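Local coordinates for vitamin B12-binding protein (Vibrio cholerae O395, PDB 5YSC), which binds vitamin B12 in the periplasm and probably delivers it to the BtuC subunits of the BtuCDF import transporter, at residues Y104-K109 with A115-A120; I24-H29 with A86-R91; Y157-S162 with E177-C182; T110-A115 with Q140-L145. One frame throughout, in Å; residues are numbered along the deposited sequence.

Overall arrangement
Interactions 1 and 2 both reach the parallel sheet of strands 43-45, 23-25, 80-83 and 103-105, and they meet where S106 OG probably hydrogen-bonds H29 NE2. An asparagine amide is central to each: N117 in the partly buried interaction 1, together with the Y104 ring packed on A120, and N88 in the buried interaction 2 beside cyanocobalamin. Interaction 3, about 21 Å from interaction 1 between centres, belongs to the second parallel sheet and is a buried aromatic cluster. Interaction 4 shares A115 with interaction 1, but is a buried contact between the lead-in to helix 112-122 and helix 128-148, mainly through leucines. It touches interaction 3 where L181 meets L111 and L142.

Interaction 1: residues Y104-K109 with A115-A120; sequences YDSQTK and ADNIEA
The ring of Y104 and the amide of N117 stand nearly perpendicular, their planes 82° apart, and the amide oxygen OD1 comes to the ring edge, in plane, 3.2 Å from Y104 CE2. The methyl of A120, one helical turn further on, meets the same ring obliquely, with A120 CB 3.6 Å from Y104 CE1. With CG anti to the backbone nitrogen (chi1 178°), Y104 reaches from the strand to the helix, and its OH comes within 3.4 Å of A120 CB.

Both ends of the N117 amide are used. S106 OG donates to N117 OD1 at 2.8 Å, from above the carbonyl plane, and is itself hydrogen-bonded to H29 NE2. At the other end of the amide, N117 ND2 gives a bond of 3.0 Å to the backbone O of Q107, which lies close to the amide plane. The same nitrogen also bonds to E113 O in its own helix. These bonds hold the amide's orientation and tie it to the chain just past the strand. The whole is a strand-loop-helix connection: edge strand 103-105 of the parallel sheet runs out through 106-111, and helix 112-122 folds back against it.

Interaction 2: residues I24-H29 with A86-R91; sequences ISLAPH and AGNPPR
At the ligand-facing end of a parallel sheet, the loop after strand 23-25 meets the loop that leads into helix 90-98, and the two are joined by L26 and N88. N88 ND2 donates to the backbone O of L26 at 3.1 Å. The bond is almost straight, with an N-H...O angle of 170°, and the acceptor lies in the N88 amide plane. The donor, however, is tilted 29° from the carbonyl plane of L26. The other end of the amide is engaged too: OD1 accepts from the backbone N of W84, just past strand 80-83. One side chain therefore links the ends of two neighbouring strands, 23-25 and 80-83.

P28 and H29, at the start of helix 28-36, and A86 and G87 of the second loop belong to the cyanocobalamin pocket. H29 N hydrogen-bonds the ligand directly, while the side chain of N88 sits about 5 Å from it, consistent with a second-shell residue that links the backbone beside the pocket residues.

Beyond that bond to L26 there is only van der Waals contact across the two segments. The side chains of L26 and N88 cross at about a right angle, and N88 OD1 rests 3.5 Å from L26 CB and 3.8 Å from its CD1 methyl. CG of N88 lies anti to the carbonyl carbon (chi1 -68°), a setting that carries the amide across to L26, and L93 of helix 90-98 packs against both side chains.

Interaction 3: residues Y157-S162 with E177-C182; sequences YFYQLS and EVFSLC
Strand 155-159, in the parallel sheet of 184-186, 155-159, 210-213 and 239-241, and helix 176-181, which packs on it, keep their backbones well apart: the closest pair of CA atoms, Y157 and F179, is 8.6 Å away, and side chains fill the distance. From the strand Y157 and Y159 point toward the helix, while F158 between them points away; from the helix F179 reaches back.

The rings of Y157 and F179 form an offset stack, with centroids 4.1 Å apart and planes 17° from parallel. F179 CD1 lies over the centre of the tyrosine ring, and Y157 CE2 over the centre of the phenylalanine. The tyrosine gets there by placing CG between its backbone nitrogen and carbonyl carbon (chi1 73°), which lets the ring lie across F179 and brings its OH to 3.2 Å from F179 CB. Y159 closes the cluster less intimately, its CG 3.9 Å from F179 CZ and its plane turned 40° from that ring. L247 and V261, from two other helices, also touch F179.

The O of water 1 lies 3.1 Å from S180 OG and, at the tyrosine's edge, a rather short 2.5 Å from Y157 OH, a length to be treated with caution. The direct contact is thus ring stacking and van der Waals packing, with the Y157 hydroxyl also against F179 CB, while the hydroxyls find polar partners in that water and, for Y159, in N248 ND2.

Interaction 4: residues T110-A115 with Q140-L145; sequences TLDEIA and QRLQDL
L142 sends its CG out anti to the backbone nitrogen (chi1 175°), and with chi2 at 58° both methyls are presented to L111 and D112, on the turn leading into the helix that runs on to 122. These two each carry CG anti to the carbonyl carbon (chi1 -73° for L111), which sets them to receive the leucine. CD2 of L142 lies in the notch between the two residues, 4.0 Å from L111 CB and 3.6 Å from D112 OD1. Its other methyl, CD1, meets L111 CD1 at 4.1 Å. The two leucines cross obliquely, whereas D112 and L142 lie at about a right angle.

A capping box fastens this turn, just where helix 128-148 packs against it. E113 N donates to T110 OG1 at 3.1 Å, and T110 N returns a 3.1 Å bond to E113 OE1. E113 OE1 is also bonded by K109 N, and its carboxylate is met by T110 N from above its plane.

Although D112 OD1 touches a methyl, the carboxylate has a charged partner: OD2 makes a salt bridge to R146, one turn along from L142 on helix 128-148. L181 of helix 176-181 packs on both L111 and L142.

Interaction 1: residues Y104-K109 with A115-A120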
# COMPACT_ATOMS: atom_id res chain seq x y z
N TYR A 104 -9.92 10.39 -11.49
CA TYR A 104 -8.60 10.67 -10.99
C TYR A 104 -7.84 9.36 -10.90
O TYR A 104 -8.28 8.43 -10.24
CB TYR A 104 -8.69 11.38 -9.63
CG TYR A 104 -7.32 11.64 -9.08
CD1 TYR A 104 -6.56 12.71 -9.54
CD2 TYR A 104 -6.76 10.79 -8.14
CE1 TYR A 104 -5.31 12.94 -9.07
CE2 TYR A 104 -5.50 11.01 -7.65
CZ TYR A 104 -4.77 12.10 -8.11
OH TYR A 104 -3.50 12.32 -7.70
N ASP A 105 -6.70 9.28 -11.59
CA ASP A 105 -5.85 8.10 -11.51
C ASP A 105 -4.88 8.22 -10.35
O ASP A 105 -3.97 9.07 -10.38
CB ASP A 105 -5.06 7.92 -12.80
CG ASP A 105 -5.91 7.50 -13.94
OD1 ASP A 105 -6.64 6.49 -13.80
OD2 ASP A 105 -5.82 8.21 -14.98
N SER A 106 -5.03 7.36 -9.33
CA SER A 106 -4.10 7.36 -8.21
C SER A 106 -2.83 6.59 -8.54
O SER A 106 -2.88 5.35 -8.69
CB SER A 106 -4.79 6.76 -6.99
OG SER A 106 -3.92 6.74 -5.86
N GLN A 107 -1.69 7.27 -8.50
CA GLN A 107 -0.41 6.63 -8.75
C GLN A 107 0.19 6.19 -7.42
O GLN A 107 0.15 6.94 -6.43
CB GLN A 107 0.55 7.58 -9.46
CG GLN A 107 0.01 8.10 -10.78
CD GLN A 107 0.15 7.06 -11.88
OE1 GLN A 107 -0.40 5.94 -11.78
NE2 GLN A 107 0.92 7.41 -12.92
N THR A 108 0.75 4.99 -7.41
CA THR A 108 1.01 4.26 -6.17
C THR A 108 2.38 3.57 -6.17
O THR A 108 2.50 2.39 -5.85
CB THR A 108 -0.13 3.26 -5.98
OG1 THR A 108 -0.26 2.46 -7.17
CG2 THR A 108 -1.47 3.99 -5.72
N LYS A 109 3.43 4.34 -6.44
CA LYS A 109 4.79 3.79 -6.44
C LYS A 109 5.74 4.36 -5.38
O LYS A 109 6.53 3.63 -4.80
CB LYS A 109 5.43 3.96 -7.81
CG LYS A 109 6.76 3.24 -7.95
CD LYS A 109 7.57 3.76 -9.11
CE LYS A 109 7.96 2.64 -10.05
NZ LYS A 109 6.95 1.55 -10.06
N ALA A 115 1.34 12.06 -0.66
CA ALA A 115 1.00 13.45 -0.42
C ALA A 115 0.48 14.10 -1.71
O ALA A 115 -0.49 14.86 -1.67
CB ALA A 115 2.21 14.19 0.12
N ASP A 116 1.10 13.78 -2.84
CA ASP A 116 0.64 14.32 -4.12
C ASP A 116 -0.82 13.95 -4.37
O ASP A 116 -1.62 14.77 -4.82
CB ASP A 116 1.50 13.79 -5.29
CG ASP A 116 2.96 14.20 -5.24
OD1 ASP A 116 3.35 15.18 -4.56
OD2 ASP A 116 3.72 13.50 -5.93
N ASN A 117 -1.16 12.68 -4.13
CA ASN A 117 -2.55 12.23 -4.24
C ASN A 117 -3.50 13.06 -3.38
O ASN A 117 -4.57 13.47 -3.83
CB ASN A 117 -2.66 10.75 -3.82
CG ASN A 117 -2.52 9.78 -4.96
OD1 ASN A 117 -3.50 9.45 -5.64
ND2 ASN A 117 -1.35 9.21 -5.08
N ILE A 118 -3.16 13.26 -2.10
CA ILE A 118 -4.03 13.98 -1.20
C ILE A 118 -4.20 15.41 -1.67
O ILE A 118 -5.32 15.93 -1.68
CB ILE A 118 -3.48 13.93 0.24
CG1 ILE A 118 -3.40 12.48 0.72
CG2 ILE A 118 -4.37 14.77 1.18
CD1 ILE A 118 -2.67 12.27 2.08
N GLU A 119 -3.10 16.05 -2.11
CA GLU A 119 -3.17 17.45 -2.53
C GLU A 119 -3.99 17.58 -3.81
O GLU A 119 -4.87 18.45 -3.90
CB GLU A 119 -1.76 18.01 -2.71
CG GLU A 119 -1.72 19.46 -3.18
CD GLU A 119 -0.30 19.98 -3.22
OE1 GLU A 119 0.62 19.16 -3.43
OE2 GLU A 119 -0.11 21.20 -3.03
N ALA A 120 -3.79 16.68 -4.76
CA ALA A 120 -4.65 16.64 -5.94
C ALA A 120 -6.12 16.45 -5.58
O ALA A 120 -7.00 17.14 -6.09
CB ALA A 120 -4.20 15.53 -6.89

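Interaction 2: residues I24-H29 with A86-R91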
# COMPACT_ATOMS: atom_id res chain seq x y z
N ILE A 24 -16.79 8.06 -6.03
CA ILE A 24 -16.63 6.61 -5.89
C ILE A 24 -15.15 6.31 -5.80
O ILE A 24 -14.36 6.87 -6.57
CB ILE A 24 -17.27 5.87 -7.07
CG1 ILE A 24 -18.80 5.98 -6.96
CG2 ILE A 24 -16.84 4.39 -7.12
CD1 ILE A 24 -19.54 5.26 -8.09
N SER A 25 -14.77 5.45 -4.86
CA SER A 25 -13.40 4.97 -4.69
C SER A 25 -13.31 3.52 -5.10
O SER A 25 -14.12 2.68 -4.66
CB SER A 25 -12.93 5.11 -3.24
OG SER A 25 -11.76 4.36 -3.05
N LEU A 26 -12.31 3.20 -5.91
CA LEU A 26 -12.12 1.84 -6.40
C LEU A 26 -11.00 1.09 -5.68
O LEU A 26 -10.56 0.05 -6.19
CB LEU A 26 -11.87 1.87 -7.90
CG LEU A 26 -12.96 2.54 -8.75
CD1 LEU A 26 -12.55 2.48 -10.22
CD2 LEU A 26 -14.33 1.89 -8.57
N ALA A 27 -10.50 1.58 -4.53
CA ALA A 27 -9.44 0.87 -3.83
C ALA A 27 -9.44 1.22 -2.34
O ALA A 27 -9.83 2.33 -1.97
CB ALA A 27 -8.05 1.18 -4.41
N PRO A 28 -9.00 0.30 -1.47
CA PRO A 28 -8.88 0.64 -0.04
C PRO A 28 -8.01 1.85 0.20
O PRO A 28 -8.38 2.71 1.01
CB PRO A 28 -8.25 -0.62 0.55
CG PRO A 28 -8.72 -1.74 -0.33
CD PRO A 28 -8.67 -1.12 -1.75
N HIS A 29 -6.85 1.94 -0.46
CA HIS A 29 -6.00 3.10 -0.23
C HIS A 29 -6.69 4.36 -0.72
O HIS A 29 -6.58 5.42 -0.10
CB HIS A 29 -4.65 2.95 -0.91
CG HIS A 29 -4.63 3.48 -2.33
ND1 HIS A 29 -5.11 2.77 -3.40
CD2 HIS A 29 -4.27 4.70 -2.81
CE1 HIS A 29 -5.03 3.52 -4.49
NE2 HIS A 29 -4.51 4.68 -4.15
N ALA A 86 -2.96 0.65 -10.88
CA ALA A 86 -2.06 -0.48 -10.64
C ALA A 86 -2.81 -1.74 -10.25
O ALA A 86 -2.30 -2.85 -10.51
CB ALA A 86 -1.02 -0.11 -9.58
N GLY A 87 -4.01 -1.62 -9.68
CA GLY A 87 -4.72 -2.76 -9.15
C GLY A 87 -6.09 -3.04 -9.74
O GLY A 87 -6.66 -4.11 -9.52
N ASN A 88 -6.64 -2.11 -10.41
CA ASN A 88 -7.97 -2.29 -10.99
C ASN A 88 -7.86 -2.95 -12.37
O ASN A 88 -6.88 -2.73 -13.08
CB ASN A 88 -8.70 -0.98 -11.20
CG ASN A 88 -9.10 -0.26 -9.91
OD1 ASN A 88 -9.13 0.95 -9.90
ND2 ASN A 88 -9.52 -1.01 -8.89
N PRO A 89 -8.88 -3.69 -12.81
CA PRO A 89 -8.83 -4.31 -14.15
C PRO A 89 -8.77 -3.27 -15.26
O PRO A 89 -9.66 -2.42 -15.36
CB PRO A 89 -10.15 -5.08 -14.22
CG PRO A 89 -10.65 -5.15 -12.82
CD PRO A 89 -10.16 -3.97 -12.13
N PRO A 90 -7.74 -3.32 -16.14
CA PRO A 90 -7.59 -2.29 -17.18
C PRO A 90 -8.81 -2.11 -18.07
O PRO A 90 -9.12 -0.99 -18.45
CB PRO A 90 -6.40 -2.81 -17.99
CG PRO A 90 -5.64 -3.63 -17.07
CD PRO A 90 -6.59 -4.24 -16.10
N ARG A 91 -9.47 -3.20 -18.46
CA ARG A 91 -10.61 -3.09 -19.36
C ARG A 91 -11.72 -2.28 -18.72
O ARG A 91 -12.35 -1.45 -19.37
CB ARG A 91 -11.11 -4.48 -19.74
CG ARG A 91 -12.37 -4.46 -20.59
CD ARG A 91 -12.79 -5.84 -21.02
NE ARG A 91 -14.08 -5.83 -21.70
CZ ARG A 91 -14.26 -5.58 -23.00
NH1 ARG A 91 -15.49 -5.61 -23.51
NH2 ARG A 91 -13.23 -5.28 -23.79

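Interaction 3: residues Y157-S162 with E177-C182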
# COMPACT_ATOMS: atom_id res chain seq x y z
N TYR A 157 16.31 -7.89 2.59
CA TYR A 157 15.09 -8.42 3.17
C TYR A 157 14.29 -9.23 2.14
O TYR A 157 14.39 -9.06 0.92
CB TYR A 157 14.20 -7.29 3.76
CG TYR A 157 13.53 -6.46 2.70
CD1 TYR A 157 14.16 -5.35 2.16
CD2 TYR A 157 12.27 -6.82 2.21
CE1 TYR A 157 13.56 -4.61 1.16
CE2 TYR A 157 11.67 -6.10 1.21
CZ TYR A 157 12.33 -4.98 0.70
OH TYR A 157 11.78 -4.23 -0.32
N PHE A 158 13.48 -10.13 2.68
CA PHE A 158 12.42 -10.82 1.99
C PHE A 158 11.10 -10.38 2.60
O PHE A 158 10.95 -10.45 3.82
CB PHE A 158 12.63 -12.31 2.15
CG PHE A 158 11.50 -13.15 1.64
CD1 PHE A 158 10.99 -12.94 0.37
CD2 PHE A 158 10.96 -14.15 2.43
CE1 PHE A 158 9.96 -13.73 -0.11
CE2 PHE A 158 9.92 -14.91 1.97
CZ PHE A 158 9.41 -14.70 0.69
N TYR A 159 10.14 -9.91 1.78
CA TYR A 159 8.78 -9.61 2.26
C TYR A 159 7.76 -10.51 1.58
O TYR A 159 7.54 -10.41 0.37
CB TYR A 159 8.40 -8.15 2.02
CG TYR A 159 6.96 -7.85 2.44
CD1 TYR A 159 6.46 -8.29 3.66
CD2 TYR A 159 6.11 -7.17 1.60
CE1 TYR A 159 5.15 -8.04 4.03
CE2 TYR A 159 4.80 -6.89 1.96
CZ TYR A 159 4.33 -7.34 3.17
OH TYR A 159 3.02 -7.08 3.52
N GLN A 160 7.15 -11.34 2.40
CA GLN A 160 6.14 -12.31 2.02
C GLN A 160 4.72 -11.73 2.12
O GLN A 160 4.29 -11.30 3.19
CB GLN A 160 6.30 -13.48 3.00
CG GLN A 160 5.78 -14.73 2.54
CD GLN A 160 6.22 -15.85 3.44
OE1 GLN A 160 6.91 -15.64 4.46
NE2 GLN A 160 5.85 -17.05 3.06
N LEU A 161 3.98 -11.76 1.01
CA LEU A 161 2.56 -11.39 1.03
C LEU A 161 1.65 -12.54 1.45
O LEU A 161 0.52 -12.30 1.89
CB LEU A 161 2.13 -10.92 -0.36
CG LEU A 161 2.72 -9.61 -0.85
CD1 LEU A 161 2.21 -9.38 -2.24
CD2 LEU A 161 2.29 -8.44 0.04
N SER A 162 2.11 -13.78 1.32
CA SER A 162 1.35 -14.96 1.71
C SER A 162 2.34 -16.09 1.94
O SER A 162 3.47 -16.05 1.45
CB SER A 162 0.33 -15.35 0.65
OG SER A 162 0.90 -15.31 -0.65
N GLU A 177 9.23 0.87 -2.12
CA GLU A 177 9.75 2.17 -1.72
C GLU A 177 9.73 2.38 -0.20
O GLU A 177 10.53 3.14 0.33
CB GLU A 177 8.91 3.23 -2.41
CG GLU A 177 9.54 4.52 -2.55
CD GLU A 177 10.26 4.61 -3.84
OE1 GLU A 177 10.95 3.63 -4.18
OE2 GLU A 177 10.11 5.65 -4.52
N VAL A 178 8.79 1.76 0.50
CA VAL A 178 8.80 1.86 1.96
C VAL A 178 10.11 1.32 2.52
O VAL A 178 10.75 1.95 3.39
CB VAL A 178 7.61 1.10 2.55
CG1 VAL A 178 7.72 1.07 4.05
CG2 VAL A 178 6.29 1.77 2.09
N PHE A 179 10.49 0.11 2.08
CA PHE A 179 11.72 -0.53 2.53
C PHE A 179 12.94 0.27 2.11
O PHE A 179 13.87 0.46 2.90
CB PHE A 179 11.78 -1.96 1.99
CG PHE A 179 10.66 -2.83 2.47
CD1 PHE A 179 10.76 -3.51 3.68
CD2 PHE A 179 9.49 -2.96 1.73
CE1 PHE A 179 9.73 -4.31 4.15
CE2 PHE A 179 8.47 -3.77 2.19
CZ PHE A 179 8.59 -4.43 3.43
N SER A 180 12.93 0.82 0.89
CA SER A 180 14.13 1.49 0.37
C SER A 180 14.50 2.73 1.17
O SER A 180 15.68 3.06 1.27
CB SER A 180 13.94 1.86 -1.11
OG SER A 180 13.63 0.71 -1.86
N LEU A 181 13.51 3.45 1.72
CA LEU A 181 13.82 4.60 2.56
C LEU A 181 14.80 4.22 3.68
O LEU A 181 15.69 5.02 4.03
CB LEU A 181 12.52 5.16 3.14
CG LEU A 181 12.56 6.46 3.94
CD1 LEU A 181 11.21 7.16 3.92
CD2 LEU A 181 13.00 6.23 5.39
N CYS A 182 14.65 3.02 4.24
CA CYS A 182 15.40 2.55 5.40
C CYS A 182 16.70 1.87 5.00
O CYS A 182 17.36 1.27 5.85
CB CYS A 182 14.56 1.56 6.24
SG CYS A 182 12.76 1.95 6.53
O HOH W 1 13.06 -2.31 -1.40

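Interaction 4: residues T110-A115 with Q140-L145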
# COMPACT_ATOMS: atom_id res chain seq x y z
N THR A 110 5.67 5.67 -5.14
CA THR A 110 6.58 6.35 -4.23
C THR A 110 5.83 6.89 -3.02
O THR A 110 4.61 7.04 -3.03
CB THR A 110 7.27 7.54 -4.90
OG1 THR A 110 6.35 8.61 -5.05
CG2 THR A 110 7.84 7.16 -6.23
N LEU A 111 6.62 7.24 -1.99
CA LEU A 111 6.05 7.83 -0.77
C LEU A 111 5.59 9.25 -1.00
O LEU A 111 4.55 9.67 -0.50
CB LEU A 111 7.08 7.79 0.36
CG LEU A 111 7.30 6.39 0.93
CD1 LEU A 111 8.61 6.35 1.63
CD2 LEU A 111 6.13 5.98 1.89
N ASP A 112 6.34 10.03 -1.77
CA ASP A 112 5.91 11.39 -2.01
C ASP A 112 4.60 11.42 -2.80
O ASP A 112 3.82 12.36 -2.64
CB ASP A 112 7.02 12.18 -2.73
CG ASP A 112 8.28 12.36 -1.86
OD1 ASP A 112 8.32 13.26 -1.03
OD2 ASP A 112 9.20 11.57 -1.99
N GLU A 113 4.33 10.39 -3.61
CA GLU A 113 3.07 10.34 -4.36
C GLU A 113 1.84 10.29 -3.45
O GLU A 113 0.73 10.66 -3.87
CB GLU A 113 3.08 9.12 -5.30
CG GLU A 113 3.83 9.42 -6.61
CD GLU A 113 4.01 8.25 -7.56
OE1 GLU A 113 3.83 7.05 -7.21
OE2 GLU A 113 4.41 8.54 -8.70
N ILE A 114 1.98 9.81 -2.21
CA ILE A 114 0.83 9.80 -1.31
C ILE A 114 0.40 11.22 -1.03
O ILE A 114 -0.78 11.55 -1.08
CB ILE A 114 1.15 9.02 -0.01
CG1 ILE A 114 1.47 7.56 -0.35
CG2 ILE A 114 -0.02 9.09 0.95
CD1 ILE A 114 2.01 6.75 0.79
N ALA A 115 1.34 12.06 -0.66
CA ALA A 115 1.00 13.45 -0.42
C ALA A 115 0.48 14.10 -1.71
O ALA A 115 -0.49 14.86 -1.67
CB ALA A 115 2.21 14.19 0.12
N GLN A 140 5.75 16.76 6.06
CA GLN A 140 6.64 17.06 7.16
C GLN A 140 7.03 15.80 7.92
O GLN A 140 8.21 15.57 8.19
CB GLN A 140 6.02 18.09 8.10
CG GLN A 140 7.01 18.54 9.18
CD GLN A 140 8.31 19.04 8.58
OE1 GLN A 140 9.42 18.67 9.02
NE2 GLN A 140 8.19 19.86 7.53
N ARG A 141 6.06 14.92 8.21
CA ARG A 141 6.41 13.68 8.89
C ARG A 141 7.31 12.81 8.02
O ARG A 141 8.23 12.16 8.52
CB ARG A 141 5.15 12.91 9.30
CG ARG A 141 5.46 11.66 10.10
CD ARG A 141 4.22 10.95 10.59
NE ARG A 141 4.58 9.71 11.29
CZ ARG A 141 3.76 8.68 11.49
NH1 ARG A 141 2.51 8.69 11.05
NH2 ARG A 141 4.19 7.60 12.10
N LEU A 142 7.08 12.80 6.70
CA LEU A 142 7.93 12.02 5.83
C LEU A 142 9.35 12.55 5.88
O LEU A 142 10.31 11.77 5.88
CB LEU A 142 7.40 12.04 4.39
CG LEU A 142 8.27 11.34 3.34
CD1 LEU A 142 8.54 9.90 3.63
CD2 LEU A 142 7.58 11.42 1.99
N GLN A 143 9.49 13.87 5.93
CA GLN A 143 10.79 14.50 6.09
C GLN A 143 11.43 14.09 7.41
O GLN A 143 12.61 13.74 7.47
CB GLN A 143 10.63 16.01 6.02
CG GLN A 143 11.87 16.82 6.37
CD GLN A 143 13.05 16.53 5.48
OE1 GLN A 143 12.91 16.13 4.32
NE2 GLN A 143 14.25 16.73 6.03
N ASP A 144 10.64 14.11 8.48
CA ASP A 144 11.17 13.70 9.77
C ASP A 144 11.67 12.27 9.71
O ASP A 144 12.75 11.95 10.22
CB ASP A 144 10.09 13.85 10.85
CG ASP A 144 9.72 15.29 11.13
OD1 ASP A 144 10.52 16.20 10.81
OD2 ASP A 144 8.60 15.51 11.65
N LEU A 145 10.88 11.37 9.10
CA LEU A 145 11.29 9.97 9.05
C LEU A 145 12.55 9.79 8.22
O LEU A 145 13.42 8.98 8.57
CB LEU A 145 10.15 9.12 8.52
CG LEU A 145 8.95 9.00 9.44
CD1 LEU A 145 7.75 8.44 8.66
CD2 LEU A 145 9.30 8.10 10.63